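Local coordinates for sensor protein (PDB 3A0S) that is the PAS sensor domain of histidine kinase ThkA, a two-component enzyme that probably passes phosphate from ATP to a histidine of its own, at residues 7-10 with 11-15; 17-20 with 21-24; 50-53 with 54-58. One frame throughout, in Å; residues are numbered along the deposited sequence. Where two conformers were deposited one is given.

Interaction 1. Residues 7-10 with 11-15; sequences TLSK and DGRIT
Ser9 N donates to Arg13 O over 2.8 Å, and Thr15 N donates to Thr7 O over the same 2.8 Å; these two bonds zip up the beta hairpin that opens the PAS fold, with strands 4-9 and 14-17 antiparallel. Between them Leu8 faces Ile14 as a non-hydrogen-bonded pair. The chain reverses in a type I turn from Ser9 to Gly12, closed by Gly12 N giving its hydrogen to Ser9 O at 2.9 Å. Ser9 also holds the turn from within: OG sits between its own backbone N and carbonyl carbon (chi1 73°), which aims it into the loop, where it accepts from Asp11 N and from Arg13 N, each at 3.2 Å. Gly12 has phi 87°, a backbone in which a CB would jam against the preceding carbonyl oxygen. The hydroxyl of Thr15 adds a weak bond to Thr7 O, and Thr7 OG1 turns instead to Glu16. Lys10, exposed beside the turn, sends NZ to a salt bridge with Glu88 of strand 87-95. Leu8 and Ile14 share the sheet face that helix 44-56 covers through Ala50, with Leu37 packed on both. Their side chains meet at a slant, the CD2 methyl of Leu8 resting 3.8 Å from CG1 of Ile14.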
# COMPACT_ATOMS: atom_id res chain seq x y z
N THR A 7 3.74 -2.55 1.00
CA THR A 7 4.52 -2.20 -0.18
C THR A 7 4.10 -3.12 -1.32
O THR A 7 3.91 -4.34 -1.10
CB THR A 7 6.03 -2.41 0.07
OG1 THR A 7 6.39 -1.62 1.19
CG2 THR A 7 6.87 -1.95 -1.12
N LEU A 8 3.94 -2.52 -2.50
CA LEU A 8 3.49 -3.26 -3.69
C LEU A 8 4.60 -3.23 -4.74
O LEU A 8 5.31 -2.23 -4.86
CB LEU A 8 2.28 -2.59 -4.33
CG LEU A 8 1.07 -2.44 -3.43
CD1 LEU A 8 -0.07 -1.92 -4.24
CD2 LEU A 8 0.63 -3.77 -2.80
N SER A 9 4.73 -4.32 -5.47
CA SER A 9 5.63 -4.38 -6.62
C SER A 9 4.99 -3.64 -7.79
O SER A 9 3.83 -3.24 -7.74
CB SER A 9 5.91 -5.83 -7.00
OG SER A 9 4.77 -6.41 -7.62
N LYS A 10 5.74 -3.54 -8.90
CA LYS A 10 5.21 -2.89 -10.11
C LYS A 10 4.10 -3.71 -10.76
O LYS A 10 3.37 -3.22 -11.63
CB LYS A 10 6.34 -2.61 -11.11
CG LYS A 10 7.07 -3.83 -11.61
CD LYS A 10 8.00 -3.45 -12.78
CE LYS A 10 9.38 -3.17 -12.34
NZ LYS A 10 10.45 -3.74 -13.26
N ASP A 11 3.93 -4.95 -10.31
CA ASP A 11 2.78 -5.73 -10.73
C ASP A 11 1.63 -5.76 -9.75
O ASP A 11 0.67 -6.51 -9.95
CB ASP A 11 3.21 -7.15 -11.07
CG ASP A 11 4.25 -7.16 -12.16
OD1 ASP A 11 3.93 -6.76 -13.30
OD2 ASP A 11 5.38 -7.51 -11.87
N GLY A 12 1.72 -4.96 -8.70
CA GLY A 12 0.64 -4.88 -7.72
C GLY A 12 0.70 -5.90 -6.61
O GLY A 12 -0.28 -6.03 -5.85
N ARG A 13 1.79 -6.66 -6.51
CA ARG A 13 1.94 -7.72 -5.51
C ARG A 13 2.48 -7.20 -4.21
O ARG A 13 3.41 -6.40 -4.17
CB ARG A 13 2.89 -8.80 -6.01
CG ARG A 13 2.41 -9.33 -7.32
CD ARG A 13 2.90 -10.66 -7.63
NE ARG A 13 2.23 -11.09 -8.87
CZ ARG A 13 1.10 -11.78 -8.97
NH1 ARG A 13 0.42 -12.19 -7.88
NH2 ARG A 13 0.65 -12.11 -10.18
N ILE A 14 1.96 -7.77 -3.13
CA ILE A 14 2.38 -7.33 -1.81
C ILE A 14 3.77 -7.90 -1.53
O ILE A 14 3.99 -9.13 -1.45
CB ILE A 14 1.37 -7.78 -0.72
CG1 ILE A 14 0.06 -7.06 -0.89
CG2 ILE A 14 1.91 -7.50 0.68
CD1 ILE A 14 -1.09 -7.78 -0.18
N THR A 15 4.73 -6.99 -1.33
CA THR A 15 6.10 -7.41 -1.02
C THR A 15 6.49 -7.08 0.39
O THR A 15 7.48 -7.63 0.89
CB THR A 15 7.12 -6.79 -1.97
OG1 THR A 15 7.05 -5.37 -1.84
CG2 THR A 15 6.84 -7.21 -3.41

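Interaction 2. Residues 17-20 with 21-24; sequences WNKK and AEQL
Trp17 lays its indole against Ala21 where strand 14-17 of the PAS fold hands over to helix 19-25. Ala21 CB stands over one face, 3.8 Å from the centroid of the five-membered ring of Trp17 and 7° off its normal, a CH-pi contact. With CG anti to the backbone N (chi1 -177°), the ring lies alongside the first helical turn, and its NE1 bonds onward to Leu27 O. Asn18 is the N-cap: its OD1 accepts from Ala21 N at 2.9 Å, the donor tilted from the amide plane, while its ND2 reaches Thr3 O and so ties the helix start to the N-terminal segment. One turn on, Glu22 N bonds to Asn18 O. The Glu22 chain runs out past the indole, CG lying in plane at the ring edge, 3.7 Å from Trp17 CD1. Its OE2 takes Lys29 N and two waters, one through a weak bond, its firmer one going to Trp17 O, the other bridging to Lys19. Were Glu22 an alanine, the Lys19 ammonium would probably lose its charged mate and Lys29 N its acceptor. Lys19 bends at chi2 (-96°), bringing NZ 2.8 Å from Glu22 OE1, a salt bridge on that oxygen's syn lone pair.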
# COMPACT_ATOMS: atom_id res chain seq x y z
N TRP A 17 4.47 -6.14 4.40
CA TRP A 17 3.24 -6.01 5.17
C TRP A 17 3.67 -6.10 6.62
O TRP A 17 3.94 -7.17 7.13
CB TRP A 17 2.29 -7.14 4.80
CG TRP A 17 0.93 -7.14 5.45
CD1 TRP A 17 0.61 -7.63 6.70
CD2 TRP A 17 -0.30 -6.70 4.86
NE1 TRP A 17 -0.74 -7.51 6.92
CE2 TRP A 17 -1.33 -6.95 5.80
CE3 TRP A 17 -0.64 -6.14 3.62
CZ2 TRP A 17 -2.68 -6.64 5.53
CZ3 TRP A 17 -1.99 -5.87 3.34
CH2 TRP A 17 -2.98 -6.10 4.31
N ASN A 18 3.77 -4.95 7.26
CA ASN A 18 4.45 -4.92 8.54
C ASN A 18 3.51 -5.29 9.68
O ASN A 18 2.29 -5.55 9.48
CB ASN A 18 5.18 -3.57 8.80
CG ASN A 18 4.24 -2.44 9.08
OD1 ASN A 18 3.02 -2.52 8.89
ND2 ASN A 18 4.81 -1.32 9.57
N LYS A 19 4.07 -5.34 10.90
CA LYS A 19 3.28 -5.73 12.04
C LYS A 19 2.13 -4.76 12.34
O LYS A 19 1.07 -5.20 12.78
CB LYS A 19 4.17 -5.96 13.27
CG LYS A 19 5.03 -7.22 13.15
CD LYS A 19 4.38 -8.43 13.84
CE LYS A 19 4.86 -9.74 13.20
NZ LYS A 19 3.89 -10.85 13.43
N LYS A 20 2.29 -3.47 12.05
CA LYS A 20 1.21 -2.49 12.21
C LYS A 20 0.07 -2.78 11.24
O LYS A 20 -1.09 -2.65 11.60
CB LYS A 20 1.73 -1.04 12.07
CG LYS A 20 2.61 -0.62 13.26
CD LYS A 20 1.80 -0.40 14.56
CE LYS A 20 2.73 0.10 15.67
NZ LYS A 20 3.16 1.48 15.36
N ALA A 21 0.42 -3.18 10.03
CA ALA A 21 -0.62 -3.58 9.06
C ALA A 21 -1.36 -4.84 9.52
O ALA A 21 -2.58 -4.93 9.40
CB ALA A 21 -0.03 -3.76 7.66
N GLU A 22 -0.62 -5.76 10.13
CA GLU A 22 -1.24 -6.97 10.74
C GLU A 22 -2.25 -6.58 11.81
O GLU A 22 -3.36 -7.11 11.85
CB GLU A 22 -0.20 -7.91 11.32
CG GLU A 22 0.69 -8.57 10.27
CD GLU A 22 1.71 -9.53 10.86
OE1 GLU A 22 1.93 -9.44 12.09
OE2 GLU A 22 2.30 -10.35 10.12
N GLN A 23 -1.85 -5.66 12.68
CA GLN A 23 -2.70 -5.21 13.78
C GLN A 23 -3.91 -4.41 13.31
O GLN A 23 -5.02 -4.59 13.84
CB GLN A 23 -1.87 -4.40 14.79
CG GLN A 23 -0.81 -5.24 15.50
CD GLN A 23 0.22 -4.41 16.27
OE1 GLN A 23 1.14 -4.96 16.88
NE2 GLN A 23 0.05 -3.08 16.26
N LEU A 24 -3.73 -3.60 12.28
CA LEU A 24 -4.76 -2.72 11.78
C LEU A 24 -5.78 -3.53 11.00
O LEU A 24 -7.01 -3.33 11.13
CB LEU A 24 -4.17 -1.63 10.89
CG LEU A 24 -5.19 -0.64 10.35
CD1 LEU A 24 -6.01 0.02 11.46
CD2 LEU A 24 -4.50 0.40 9.47
O HOH W 1 4.49 -8.35 9.52
O HOH W 2 3.49 -12.66 10.89

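Interaction 3. Residues 50-53 with 54-58; sequences AESV and FENKE
Ser52 and Asn56 meet at the C-terminal end of helix 44-56, where the backbone bonds of the last turns carry most of the contact. Phe54 N donates to Ala50 O, Glu55 N to Glu51 O in a nearly straight bond (173° at the hydrogen), and Asn56 N to Ser52 O at 3.0 Å.

The polar side chains add a second grip on one of these carbonyls. Asn56 CG lies anti to its own carbonyl carbon (chi1 -69°), which folds the amide back along the helix, and ND2 then makes a weak, bent bond of 2.9 Å to Ser52 O. That oxygen thus receives both the main-chain and the side-chain N-H of Asn56. The carboxylates of Glu51 and Glu55 keep apart, OE1 of the former 5.7 Å from OE2 of the latter; such like charges would probably repel mildly, and Glu51 has a long, weak ion pair with Lys38.

Van der Waals contact comes from Val53 and Phe54. Val53 CG1, anti to the backbone N, lies 3.3 Å from Glu58 O, a buried carbonyl oxygen that finds no polar partner in the model. The same side chain makes apolar packing on Phe76 and Pro78 of strand 70-80. Phe54 sets its CB 3.5 Å from Ala50 O and sends its ring toward Leu87 and Val90 of strand 87-95, where Ala50 too packs, on Ile92.

Beyond Asn56 the chain leaves the helix: Lys57 takes a positive phi of 54°, and two bonds lead back into the last turn, one of them Lys57 N to Phe54 O at 3.1 Å. This is a Schellman motif, and it ends the long helix of the PAS fold just before strand 60-67.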
# COMPACT_ATOMS: atom_id res chain seq x y z
N ALA A 50 -3.06 3.13 -6.00
CA ALA A 50 -1.62 2.83 -6.11
C ALA A 50 -1.23 2.66 -7.58
O ALA A 50 -0.15 3.08 -7.99
CB ALA A 50 -1.29 1.54 -5.30
N GLU A 51 -2.10 2.04 -8.37
CA GLU A 51 -1.86 1.87 -9.82
C GLU A 51 -1.73 3.22 -10.49
O GLU A 51 -0.84 3.44 -11.32
CB GLU A 51 -3.00 1.10 -10.51
CG GLU A 51 -3.14 -0.35 -10.09
CD GLU A 51 -4.20 -1.14 -10.89
OE1 GLU A 51 -5.17 -0.56 -11.38
OE2 GLU A 51 -4.03 -2.38 -11.01
N SER A 52 -2.65 4.12 -10.17
CA SER A 52 -2.61 5.46 -10.72
C SER A 52 -1.35 6.24 -10.33
O SER A 52 -0.73 6.91 -11.17
CB SER A 52 -3.88 6.22 -10.32
OG SER A 52 -3.92 7.48 -10.95
N VAL A 53 -0.96 6.14 -9.06
CA VAL A 53 0.27 6.75 -8.56
C VAL A 53 1.51 6.22 -9.30
O VAL A 53 2.40 6.98 -9.68
CB VAL A 53 0.40 6.48 -7.04
CG1 VAL A 53 1.81 6.76 -6.54
CG2 VAL A 53 -0.67 7.27 -6.27
N PHE A 54 1.57 4.90 -9.49
CA PHE A 54 2.68 4.31 -10.20
C PHE A 54 2.76 4.84 -11.64
O PHE A 54 3.81 5.33 -12.06
CB PHE A 54 2.54 2.79 -10.18
CG PHE A 54 3.70 2.06 -10.79
CD1 PHE A 54 4.84 1.78 -10.05
CD2 PHE A 54 3.66 1.66 -12.13
CE1 PHE A 54 5.91 1.07 -10.64
CE2 PHE A 54 4.74 0.98 -12.72
CZ PHE A 54 5.87 0.70 -11.97
N GLU A 55 1.64 4.78 -12.36
CA GLU A 55 1.60 5.28 -13.76
C GLU A 55 1.96 6.76 -13.90
O GLU A 55 2.55 7.17 -14.91
CB GLU A 55 0.20 5.07 -14.33
CG GLU A 55 -0.15 3.64 -14.64
CD GLU A 55 -1.46 3.53 -15.41
OE1 GLU A 55 -1.73 4.42 -16.25
OE2 GLU A 55 -2.24 2.57 -15.16
N ASN A 56 1.59 7.56 -12.91
CA ASN A 56 1.91 8.99 -12.95
C ASN A 56 3.27 9.36 -12.34
O ASN A 56 3.69 10.51 -12.41
CB ASN A 56 0.75 9.80 -12.35
CG ASN A 56 -0.49 9.76 -13.23
OD1 ASN A 56 -0.47 10.22 -14.38
ND2 ASN A 56 -1.57 9.20 -12.70
N LYS A 57 3.96 8.37 -11.75
CA LYS A 57 5.29 8.55 -11.15
C LYS A 57 5.35 9.67 -10.10
O LYS A 57 6.41 10.28 -9.90
CB LYS A 57 6.37 8.86 -12.21
CG LYS A 57 6.21 8.20 -13.54
CD LYS A 57 7.39 8.63 -14.41
CE LYS A 57 7.18 8.28 -15.84
NZ LYS A 57 8.45 8.48 -16.61
N GLU A 58 4.22 9.96 -9.46
CA GLU A 58 4.15 11.04 -8.47
C GLU A 58 3.47 10.54 -7.19
O GLU A 58 2.44 9.87 -7.27
CB GLU A 58 3.41 12.26 -9.03
CG GLU A 58 4.31 13.27 -9.73
CD GLU A 58 5.27 13.99 -8.79
OE1 GLU A 58 4.79 14.75 -7.91
OE2 GLU A 58 6.49 13.80 -8.93

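Overall arrangement
Interaction 1 and interaction 3 meet inside the PAS domain: Leu8 CD1 lies 3.8 Å from Ala50 CB and Lys10 CB 3.5 Å from Phe54 CZ, so helix 44-56 packs against the hairpin. Interaction 2 directly follows interaction 1 in the chain but lies across the domain centre from interaction 3, nearest atoms about 11 Å apart. Interaction 1 buries Thr7, Leu8 and Ile14 below an exposed, serine-braced turn; interaction 2 buries Trp17 and Ala21 at an asparagine-capped helix start, its salt bridge lying outside; interaction 3, the most superficial by count, buries Ala50 and Val53 against the sheet, while main-chain bonds end the helix and its acidic side chains stay exposed.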